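Local coordinates for uroporphyrinogen-III synthetase (Pseudomonas syringae pv. tomato, PDB 3RE1), which probably catalyses the cyclisation of the linear tetrapyrrole hydroxymethylbilane to uroporphyrinogen III, a step of porphyrin biosynthesis, at residues L127-I137 with L156-V165; L197-L208 with L224-A235. All blocks are in the same frame, centred on the assembly; numbering follows the deposited sequence.

Contact 1. Residues L127-I137 with L156-V165; sequences LLDHPRLKQAI and LAEQLRERGV
Leu128 packs against one side of helix 155-162 and is the main apolar link between the two segments. Leu128 CD1 lies 3.8 Å from Leu160 CD2 and also comes near Leu156 CD1. The side chains of Leu128 and Leu160 lie alongside each other and point opposite ways. The other methyl, Leu128 CD2, rests 3.7 Å from Gln159 CB. Deeper in, Leu127 CD2 and Leu156 CD2 meet at 4.2 Å, with the two side chains crossing at about a right angle.

Ile137 makes a second apolar patch. Ile137 CD1 touches Leu160 CD2 at 3.8 Å. Leu160 CD2 is thus held between Ile137 and Leu128. Ile137 CG2, anti to the backbone N, meets Val165 CG2 at 3.4 Å.

The polar part belongs to Arg163. Its chain bends at chi3 (-82°) and passes the Leu128 side chain in the opposite direction. Arg163 NH1 lies 3.3 Å from Leu128 CG, which sits oblique to the guanidinium. Lys134 CD lies at the edge of the same group, in its plane, while the Lys134 ammonium is modelled doubtfully close to Arg163, a like charge.

Backbone bonds shape the turn that presents Val165. A Schellman motif ends helix 155-162, with Gly164 at positive phi. Leu160 O accepts from both Arg163 N and Val165 N, which reach it from opposite faces of its plane.

Both segments belong to the layer over the mixed sheet. Leu127, Leu156 and Leu160 touch Ile71 of strand 69-72. Leu133 reaches Phe98 of strand 97-99, and Ala157 and Leu160 lie on strand 166-176.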
loop_
_atom_site.group_PDB
_atom_site.type_symbol
_atom_site.label_atom_id
_atom_site.label_comp_id
_atom_site.label_asym_id
_atom_site.label_seq_id
_atom_site.Cartn_x
_atom_site.Cartn_y
_atom_site.Cartn_z
ATOM N N LEU A 127 10.181 10.698 -7.067
ATOM C CA LEU A 127 9.624 11.864 -6.414
ATOM C C LEU A 127 10.789 12.746 -6.039
ATOM O O LEU A 127 10.730 13.972 -6.122
ATOM C CB LEU A 127 8.841 11.437 -5.169
ATOM C CG LEU A 127 8.063 12.509 -4.401
ATOM C CD1 LEU A 127 7.171 13.283 -5.338
ATOM C CD2 LEU A 127 7.242 11.922 -3.263
ATOM N N LEU A 128 11.868 12.090 -5.653
ATOM C CA LEU A 128 13.095 12.746 -5.221
ATOM C C LEU A 128 13.634 13.693 -6.271
ATOM O O LEU A 128 14.263 14.701 -5.942
ATOM C CB LEU A 128 14.145 11.682 -4.923
ATOM C CG LEU A 128 15.147 11.987 -3.821
ATOM C CD1 LEU A 128 14.439 11.978 -2.467
ATOM C CD2 LEU A 128 16.295 10.957 -3.871
ATOM N N ASP A 129 13.389 13.370 -7.537
ATOM C CA ASP A 129 13.852 14.217 -8.640
ATOM C C ASP A 129 12.842 15.272 -9.102
ATOM O O ASP A 129 13.131 16.040 -10.011
ATOM C CB ASP A 129 14.249 13.347 -9.835
ATOM C CG ASP A 129 15.530 12.576 -9.591
ATOM O OD1 ASP A 129 15.663 11.928 -8.515
ATOM O OD2 ASP A 129 16.400 12.612 -10.492
ATOM N N HIS A 130 11.664 15.310 -8.492
ATOM C CA HIS A 130 10.636 16.246 -8.896
ATOM C C HIS A 130 11.099 17.670 -8.590
ATOM O O HIS A 130 11.260 18.025 -7.432
ATOM C CB HIS A 130 9.364 15.928 -8.133
ATOM C CG HIS A 130 8.133 16.582 -8.676
ATOM N ND1 HIS A 130 6.888 16.393 -8.112
ATOM C CD2 HIS A 130 7.941 17.396 -9.737
ATOM C CE1 HIS A 130 5.984 17.061 -8.805
ATOM N NE2 HIS A 130 6.597 17.679 -9.798
ATOM N N PRO A 131 11.313 18.500 -9.629
ATOM C CA PRO A 131 11.852 19.873 -9.511
ATOM C C PRO A 131 11.130 20.670 -8.435
ATOM O O PRO A 131 11.735 21.310 -7.567
ATOM C CB PRO A 131 11.585 20.460 -10.893
ATOM C CG PRO A 131 11.719 19.268 -11.791
ATOM C CD PRO A 131 11.017 18.168 -11.033
ATOM N N ARG A 132 9.817 20.617 -8.514
ATOM C CA ARG A 132 8.963 21.289 -7.577
ATOM C C ARG A 132 9.466 20.969 -6.167
ATOM O O ARG A 132 9.617 21.860 -5.333
ATOM C CB ARG A 132 7.550 20.765 -7.788
ATOM C CG ARG A 132 6.471 21.578 -7.160
ATOM C CD ARG A 132 6.077 22.780 -7.977
ATOM N NE ARG A 132 4.937 23.396 -7.317
ATOM C CZ ARG A 132 4.995 23.906 -6.088
ATOM N NH1 ARG A 132 6.142 23.884 -5.404
ATOM N NH2 ARG A 132 3.920 24.446 -5.538
ATOM N N LEU A 133 9.740 19.688 -5.919
ATOM C CA LEU A 133 10.196 19.229 -4.620
ATOM C C LEU A 133 11.613 19.693 -4.321
ATOM O O LEU A 133 11.908 20.123 -3.212
ATOM C CB LEU A 133 10.129 17.703 -4.543
ATOM C CG LEU A 133 10.559 17.139 -3.179
ATOM C CD1 LEU A 133 9.645 17.699 -2.085
ATOM C CD2 LEU A 133 10.562 15.611 -3.188
ATOM N N LYS A 134 12.498 19.609 -5.306
ATOM C CA LYS A 134 13.863 20.072 -5.103
ATOM C C LYS A 134 13.920 21.517 -4.630
ATOM O O LYS A 134 14.700 21.824 -3.756
ATOM C CB LYS A 134 14.700 19.891 -6.370
ATOM C CG LYS A 134 14.837 18.440 -6.814
ATOM C CD LYS A 134 16.175 18.171 -7.543
ATOM C CE LYS A 134 17.359 18.451 -6.603
ATOM N NZ LYS A 134 18.639 17.864 -7.056
ATOM N N GLN A 135 13.091 22.395 -5.201
ATOM C CA GLN A 135 13.077 23.818 -4.830
ATOM C C GLN A 135 12.689 24.058 -3.374
ATOM O O GLN A 135 13.292 24.880 -2.685
ATOM C CB GLN A 135 12.115 24.596 -5.715
ATOM C CG GLN A 135 12.549 24.667 -7.161
ATOM C CD GLN A 135 11.440 25.177 -8.070
ATOM O OE1 GLN A 135 11.557 25.123 -9.301
ATOM N NE2 GLN A 135 10.355 25.673 -7.467
ATOM N N ALA A 136 11.670 23.353 -2.907
ATOM C CA ALA A 136 11.220 23.528 -1.553
ATOM C C ALA A 136 12.264 22.985 -0.564
ATOM O O ALA A 136 12.288 23.366 0.603
ATOM C CB ALA A 136 9.921 22.828 -1.384
ATOM N N ILE A 137 13.124 22.102 -1.061
ATOM C CA ILE A 137 14.165 21.417 -0.300
ATOM C C ILE A 137 15.505 22.134 -0.450
ATOM O O ILE A 137 16.443 21.832 0.250
ATOM C CB ILE A 137 14.295 19.957 -0.872
ATOM C CG1 ILE A 137 13.266 19.057 -0.202
ATOM C CG2 ILE A 137 15.681 19.388 -0.714
ATOM C CD1 ILE A 137 12.980 17.743 -0.931
ATOM N N LEU A 156 12.433 6.716 1.065
ATOM C CA LEU A 156 12.284 8.145 0.823
ATOM C C LEU A 156 12.927 9.037 1.884
ATOM O O LEU A 156 13.717 9.928 1.557
ATOM C CB LEU A 156 10.817 8.518 0.727
ATOM C CG LEU A 156 10.610 9.850 0.000
ATOM C CD1 LEU A 156 11.133 9.753 -1.433
ATOM C CD2 LEU A 156 9.131 10.197 0.030
ATOM N N ALA A 157 12.598 8.769 3.148
ATOM C CA ALA A 157 13.180 9.483 4.257
ATOM C C ALA A 157 14.707 9.371 4.270
ATOM O O ALA A 157 15.412 10.373 4.505
ATOM C CB ALA A 157 12.572 8.974 5.566
ATOM N N GLU A 158 15.214 8.175 4.004
ATOM C CA GLU A 158 16.670 7.932 4.016
ATOM C C GLU A 158 17.347 8.658 2.872
ATOM O O GLU A 158 18.427 9.251 3.042
ATOM C CB GLU A 158 16.972 6.434 3.958
ATOM C CG GLU A 158 16.660 5.688 5.276
ATOM C CD GLU A 158 17.499 6.200 6.435
ATOM O OE1 GLU A 158 18.723 6.362 6.251
ATOM O OE2 GLU A 158 16.951 6.460 7.523
ATOM N N GLN A 159 16.686 8.679 1.727
ATOM C CA GLN A 159 17.216 9.446 0.585
ATOM C C GLN A 159 17.236 10.966 0.915
ATOM O O GLN A 159 18.225 11.653 0.692
ATOM C CB GLN A 159 16.370 9.192 -0.644
ATOM C CG GLN A 159 16.329 7.727 -1.014
ATOM C CD GLN A 159 15.416 7.449 -2.185
ATOM O OE1 GLN A 159 14.175 7.519 -2.068
ATOM N NE2 GLN A 159 16.022 7.138 -3.335
ATOM N N LEU A 160 16.145 11.469 1.484
ATOM C CA LEU A 160 16.090 12.839 1.880
ATOM C C LEU A 160 17.188 13.185 2.926
ATOM O O LEU A 160 17.942 14.146 2.736
ATOM C CB LEU A 160 14.717 13.111 2.463
ATOM C CG LEU A 160 13.605 13.166 1.438
ATOM C CD1 LEU A 160 12.269 13.348 2.150
ATOM C CD2 LEU A 160 13.865 14.327 0.469
ATOM N N ARG A 161 17.277 12.415 4.016
ATOM C CA ARG A 161 18.270 12.693 5.029
ATOM C C ARG A 161 19.682 12.658 4.454
ATOM O O ARG A 161 20.513 13.493 4.779
ATOM C CB ARG A 161 18.151 11.688 6.176
ATOM C CG ARG A 161 16.970 11.914 7.078
ATOM C CD ARG A 161 16.824 10.782 8.084
ATOM N NE ARG A 161 15.520 10.872 8.762
ATOM C CZ ARG A 161 14.721 9.842 9.056
ATOM N NH1 ARG A 161 15.068 8.595 8.741
ATOM N NH2 ARG A 161 13.568 10.065 9.663
ATOM N N GLU A 162 19.951 11.690 3.580
ATOM C CA GLU A 162 21.263 11.610 2.948
ATOM C C GLU A 162 21.652 12.927 2.289
ATOM O O GLU A 162 22.828 13.293 2.295
ATOM C CB GLU A 162 21.283 10.506 1.889
ATOM C CG GLU A 162 22.636 10.329 1.190
ATOM C CD GLU A 162 23.611 9.499 1.997
ATOM O OE1 GLU A 162 23.267 9.126 3.141
ATOM O OE2 GLU A 162 24.736 9.220 1.497
ATOM N N ARG A 163 20.690 13.622 1.682
ATOM C CA ARG A 163 21.020 14.865 0.976
ATOM C C ARG A 163 20.883 16.085 1.897
ATOM O O ARG A 163 20.874 17.224 1.436
ATOM C CB ARG A 163 20.192 15.020 -0.319
ATOM C CG ARG A 163 18.724 14.918 -0.138
ATOM C CD ARG A 163 18.067 14.559 -1.471
ATOM N NE ARG A 163 17.866 15.725 -2.344
ATOM C CZ ARG A 163 17.500 15.667 -3.629
ATOM N NH1 ARG A 163 17.286 14.495 -4.234
ATOM N NH2 ARG A 163 17.348 16.794 -4.312
ATOM N N GLY A 164 20.768 15.818 3.201
ATOM C CA GLY A 164 20.780 16.880 4.196
ATOM C C GLY A 164 19.440 17.507 4.489
ATOM O O GLY A 164 19.367 18.630 4.970
ATOM N N VAL A 165 18.385 16.770 4.213
ATOM C CA VAL A 165 17.052 17.260 4.475
ATOM C C VAL A 165 16.451 16.484 5.656
ATOM O O VAL A 165 16.400 15.256 5.657
ATOM C CB VAL A 165 16.165 17.093 3.241
ATOM C CG1 VAL A 165 14.745 17.479 3.547
ATOM C CG2 VAL A 165 16.694 17.933 2.131
#

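Contact 2. Residues L197-L208 with L224-A235; sequences LVVSSGQGFEHL and LFVPSPRVASLA
Phe205 turns its ring to helix 229-238, and one face receives Ala235. The CA of Ala235 stands 4.0 Å from the centroid of the Phe205 ring, 29° off the normal, a CH-pi contact. Ala235 CB lies over the same ring, displaced toward its rim. Phe205 CG is anti to the backbone N (chi1 170°), which carries the ring across to the second segment. Leu224 crosses the Phe205 side chain at about a right angle, with Leu224 CD2 4.0 Å from Phe205 CE1. Leu234 slides past Phe205 in the opposite direction, and Leu234 CD1 extends to Gly202 CA at 3.9 Å.

Val231 points its CG2 at the start of helix 202-205, 3.7 Å from Gly202 N. Gly202 lies against Val231 CG2 and Leu234 CD1, where the two helices come close. Val199 CG2 sits among Leu224, Val226, Pro227 and Val231. Pro227 sets its ring against the backbone of Val199 and Ser200.

Strands 196-198 and 224-226 are parallel neighbours. Phe225 N donates to Leu197 O at 2.7 Å, and Val199 N donates to Phe225 O at 3.2 Å. Phe225 sends its side chain to the other face of the sheet from Leu224. There its ring edge meets Leu197 O nearly in plane, and Phe225 CB packs 3.8 Å from Val198 CG2. Leu254, Ala257 and Leu258 of helix 251-260 also touch that ring.

Each segment is a strand followed by a helix. The two strands are joined through intervening helices, a beta-alpha-beta crossover in the parallel sheet. Two backbone bonds fix the strand register. Beyond them the contact is almost wholly apolar, so the helices are held to each other by shape and burial.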
loop_
_atom_site.group_PDB
_atom_site.type_symbol
_atom_site.label_atom_id
_atom_site.label_comp_id
_atom_site.label_asym_id
_atom_site.label_seq_id
_atom_site.Cartn_x
_atom_site.Cartn_y
_atom_site.Cartn_z
ATOM N N LEU A 197 -2.536 -16.936 -5.878
ATOM C CA LEU A 197 -2.561 -16.120 -4.672
ATOM C C LEU A 197 -2.082 -14.727 -4.980
ATOM O O LEU A 197 -1.077 -14.550 -5.666
ATOM C CB LEU A 197 -1.677 -16.752 -3.584
ATOM C CG LEU A 197 -1.921 -18.242 -3.307
ATOM C CD1 LEU A 197 -0.786 -18.839 -2.444
ATOM C CD2 LEU A 197 -3.273 -18.448 -2.637
ATOM N N VAL A 198 -2.810 -13.743 -4.460
ATOM C CA VAL A 198 -2.472 -12.332 -4.641
ATOM C C VAL A 198 -2.350 -11.594 -3.325
ATOM O O VAL A 198 -3.176 -11.774 -2.439
ATOM C CB VAL A 198 -3.513 -11.597 -5.464
ATOM C CG1 VAL A 198 -3.074 -10.133 -5.671
ATOM C CG2 VAL A 198 -3.693 -12.289 -6.820
ATOM N N VAL A 199 -1.293 -10.783 -3.214
ATOM C CA VAL A 199 -1.037 -9.939 -2.081
ATOM C C VAL A 199 -0.787 -8.537 -2.633
ATOM O O VAL A 199 -0.314 -8.387 -3.759
ATOM C CB VAL A 199 0.203 -10.383 -1.305
ATOM C CG1 VAL A 199 -0.089 -11.638 -0.576
ATOM C CG2 VAL A 199 1.363 -10.541 -2.231
ATOM N N SER A 200 -1.108 -7.511 -1.849
ATOM C CA SER A 200 -0.968 -6.155 -2.335
ATOM C C SER A 200 0.130 -5.352 -1.633
ATOM O O SER A 200 0.475 -4.263 -2.092
ATOM C CB SER A 200 -2.294 -5.433 -2.210
ATOM O OG SER A 200 -2.622 -5.234 -0.846
ATOM N N SER A 201 0.677 -5.886 -0.536
ATOM C CA SER A 201 1.744 -5.220 0.204
ATOM C C SER A 201 2.690 -6.237 0.806
ATOM O O SER A 201 2.438 -7.439 0.766
ATOM C CB SER A 201 1.154 -4.372 1.341
ATOM O OG SER A 201 0.431 -5.165 2.279
ATOM N N GLY A 202 3.776 -5.747 1.386
ATOM C CA GLY A 202 4.703 -6.617 2.038
ATOM C C GLY A 202 4.085 -7.137 3.332
ATOM O O GLY A 202 4.176 -8.330 3.639
ATOM N N GLN A 203 3.476 -6.252 4.118
ATOM C CA GLN A 203 2.913 -6.692 5.396
ATOM C C GLN A 203 1.675 -7.501 5.023
ATOM O O GLN A 203 1.039 -8.133 5.872
ATOM C CB GLN A 203 2.566 -5.508 6.298
ATOM C CG GLN A 203 1.243 -4.832 6.001
ATOM C CD GLN A 203 1.200 -3.364 6.468
ATOM O OE1 GLN A 203 1.767 -3.004 7.515
ATOM N NE2 GLN A 203 0.506 -2.516 5.693
ATOM N N GLY A 204 1.364 -7.479 3.725
ATOM C CA GLY A 204 0.279 -8.279 3.198
ATOM C C GLY A 204 0.768 -9.703 3.005
ATOM O O GLY A 204 0.016 -10.632 3.264
ATOM N N PHE A 205 2.021 -9.866 2.552
ATOM C CA PHE A 205 2.596 -11.193 2.343
ATOM C C PHE A 205 2.846 -11.809 3.723
ATOM O O PHE A 205 2.728 -13.016 3.928
ATOM C CB PHE A 205 3.908 -11.169 1.546
ATOM C CG PHE A 205 4.592 -12.503 1.544
ATOM C CD1 PHE A 205 3.982 -13.603 0.955
ATOM C CD2 PHE A 205 5.782 -12.692 2.213
ATOM C CE1 PHE A 205 4.558 -14.822 1.027
ATOM C CE2 PHE A 205 6.367 -13.947 2.279
ATOM C CZ PHE A 205 5.746 -15.002 1.698
ATOM N N GLU A 206 3.214 -10.958 4.669
ATOM C CA GLU A 206 3.230 -11.347 6.061
ATOM C C GLU A 206 1.734 -11.344 6.299
ATOM O O GLU A 206 0.989 -10.721 5.528
ATOM C CB GLU A 206 3.878 -10.255 6.895
ATOM C CG GLU A 206 5.373 -10.043 6.640
ATOM C CD GLU A 206 5.860 -8.628 7.050
ATOM O OE1 GLU A 206 5.105 -7.907 7.760
ATOM O OE2 GLU A 206 6.997 -8.238 6.664
ATOM N N HIS A 207 1.258 -12.025 7.330
ATOM C CA HIS A 207 -0.193 -12.129 7.533
ATOM C C HIS A 207 -0.815 -13.142 6.534
ATOM O O HIS A 207 -2.038 -13.314 6.486
ATOM C CB HIS A 207 -0.902 -10.744 7.397
ATOM C CG HIS A 207 -0.523 -9.734 8.447
ATOM N ND1 HIS A 207 -1.267 -8.591 8.689
ATOM C CD2 HIS A 207 0.534 -9.680 9.309
ATOM C CE1 HIS A 207 -0.689 -7.881 9.648
ATOM N NE2 HIS A 207 0.406 -8.520 10.041
ATOM N N LEU A 208 0.022 -13.761 5.705
ATOM C CA LEU A 208 -0.425 -14.754 4.727
ATOM C C LEU A 208 0.343 -15.972 5.082
ATOM O O LEU A 208 -0.221 -17.012 5.326
ATOM C CB LEU A 208 -0.057 -14.376 3.303
ATOM C CG LEU A 208 -0.235 -15.504 2.254
ATOM C CD1 LEU A 208 -1.700 -15.900 2.148
ATOM C CD2 LEU A 208 0.303 -15.120 0.860
ATOM N N LEU A 224 2.153 -16.978 -7.016
ATOM C CA LEU A 224 1.992 -15.890 -6.083
ATOM C C LEU A 224 2.219 -14.551 -6.770
ATOM O O LEU A 224 3.330 -14.270 -7.239
ATOM C CB LEU A 224 2.941 -16.075 -4.896
ATOM C CG LEU A 224 3.021 -14.908 -3.909
ATOM C CD1 LEU A 224 1.682 -14.703 -3.245
ATOM C CD2 LEU A 224 4.139 -15.165 -2.907
ATOM N N PHE A 225 1.180 -13.723 -6.794
ATOM C CA PHE A 225 1.232 -12.411 -7.441
ATOM C C PHE A 225 1.565 -11.236 -6.479
ATOM O O PHE A 225 0.713 -10.745 -5.719
ATOM C CB PHE A 225 -0.101 -12.148 -8.158
ATOM C CG PHE A 225 -0.365 -13.088 -9.299
ATOM C CD1 PHE A 225 -0.905 -14.346 -9.062
ATOM C CD2 PHE A 225 -0.017 -12.730 -10.610
ATOM C CE1 PHE A 225 -1.110 -15.235 -10.111
ATOM C CE2 PHE A 225 -0.206 -13.592 -11.660
ATOM C CZ PHE A 225 -0.766 -14.858 -11.421
ATOM N N VAL A 226 2.824 -10.813 -6.519
ATOM C CA VAL A 226 3.330 -9.771 -5.648
ATOM C C VAL A 226 3.363 -8.429 -6.362
ATOM O O VAL A 226 3.606 -8.367 -7.572
ATOM C CB VAL A 226 4.735 -10.124 -5.168
ATOM C CG1 VAL A 226 4.697 -11.533 -4.667
ATOM C CG2 VAL A 226 5.771 -9.960 -6.306
ATOM N N PRO A 227 3.141 -7.338 -5.619
ATOM C CA PRO A 227 3.083 -5.992 -6.175
ATOM C C PRO A 227 4.420 -5.426 -6.632
ATOM O O PRO A 227 4.441 -4.553 -7.506
ATOM C CB PRO A 227 2.532 -5.160 -5.006
ATOM C CG PRO A 227 2.024 -6.141 -4.004
ATOM C CD PRO A 227 2.930 -7.304 -4.163
ATOM N N SER A 228 5.536 -5.903 -6.065
ATOM C CA SER A 228 6.837 -5.328 -6.409
ATOM C C SER A 228 8.034 -6.234 -6.148
ATOM O O SER A 228 7.895 -7.297 -5.554
ATOM C CB SER A 228 7.007 -4.025 -5.649
ATOM O OG SER A 228 7.024 -4.282 -4.246
ATOM N N PRO A 229 9.234 -5.825 -6.615
ATOM C CA PRO A 229 10.397 -6.664 -6.412
ATOM C C PRO A 229 10.646 -6.796 -4.918
ATOM O O PRO A 229 10.941 -7.860 -4.425
ATOM C CB PRO A 229 11.489 -5.890 -7.121
ATOM C CG PRO A 229 10.756 -5.252 -8.217
ATOM C CD PRO A 229 9.564 -4.722 -7.522
ATOM N N ARG A 230 10.467 -5.709 -4.211
ATOM C CA ARG A 230 10.632 -5.704 -2.761
ATOM C C ARG A 230 9.837 -6.838 -2.138
ATOM O O ARG A 230 10.360 -7.605 -1.332
ATOM C CB ARG A 230 10.172 -4.354 -2.209
ATOM C CG ARG A 230 10.249 -4.223 -0.706
ATOM C CD ARG A 230 10.066 -2.750 -0.333
ATOM N NE ARG A 230 10.805 -2.452 0.876
ATOM C CZ ARG A 230 11.630 -1.421 1.019
ATOM N NH1 ARG A 230 11.828 -0.553 0.025
ATOM N NH2 ARG A 230 12.247 -1.256 2.183
ATOM N N VAL A 231 8.574 -6.946 -2.537
ATOM C CA VAL A 231 7.675 -7.957 -2.022
ATOM C C VAL A 231 8.053 -9.311 -2.588
ATOM O O VAL A 231 7.961 -10.329 -1.883
ATOM C CB VAL A 231 6.218 -7.629 -2.358
ATOM C CG1 VAL A 231 5.269 -8.778 -1.922
ATOM C CG2 VAL A 231 5.846 -6.340 -1.660
ATOM N N ALA A 232 8.513 -9.320 -3.839
ATOM C CA ALA A 232 8.949 -10.556 -4.459
ATOM C C ALA A 232 10.069 -11.172 -3.613
ATOM O O ALA A 232 10.108 -12.394 -3.404
ATOM C CB ALA A 232 9.462 -10.289 -5.858
ATOM N N SER A 233 10.964 -10.313 -3.117
ATOM C CA SER A 233 12.119 -10.773 -2.352
ATOM C C SER A 233 11.704 -11.312 -0.969
ATOM O O SER A 233 12.287 -12.244 -0.502
ATOM C CB SER A 233 13.180 -9.667 -2.235
ATOM O OG SER A 233 14.169 -10.027 -1.289
ATOM N N LEU A 234 10.673 -10.749 -0.340
ATOM C CA LEU A 234 10.238 -11.283 0.949
ATOM C C LEU A 234 9.660 -12.662 0.757
ATOM O O LEU A 234 9.782 -13.508 1.637
ATOM C CB LEU A 234 9.156 -10.412 1.594
ATOM C CG LEU A 234 9.477 -9.002 2.124
ATOM C CD1 LEU A 234 8.181 -8.291 2.473
ATOM C CD2 LEU A 234 10.394 -9.080 3.337
ATOM N N ALA A 235 9.036 -12.883 -0.399
ATOM C CA ALA A 235 8.396 -14.171 -0.704
ATOM C C ALA A 235 9.388 -15.245 -1.044
ATOM O O ALA A 235 9.213 -16.362 -0.621
ATOM C CB ALA A 235 7.405 -14.021 -1.848
#

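How the contacts relate
Along the chain both segments of contact 1 come before those of contact 2. Their centres lie 28 Å apart, and their nearest atoms are about 7 Å apart without touching. They belong to different sheets. Contact 1 sits over the mixed sheet, beside strands 69-72, 97-99 and 166-176. Contact 2 includes strands 196-198 and 224-226 of the five-stranded parallel sheet. The two sheets form separate lobes, as in other uroporphyrinogen-III synthases, which are built of two alpha/beta domains. In this family the active site is thought to lie in the cleft between the domains. Each contact therefore helps to build one lobe and does not join the two.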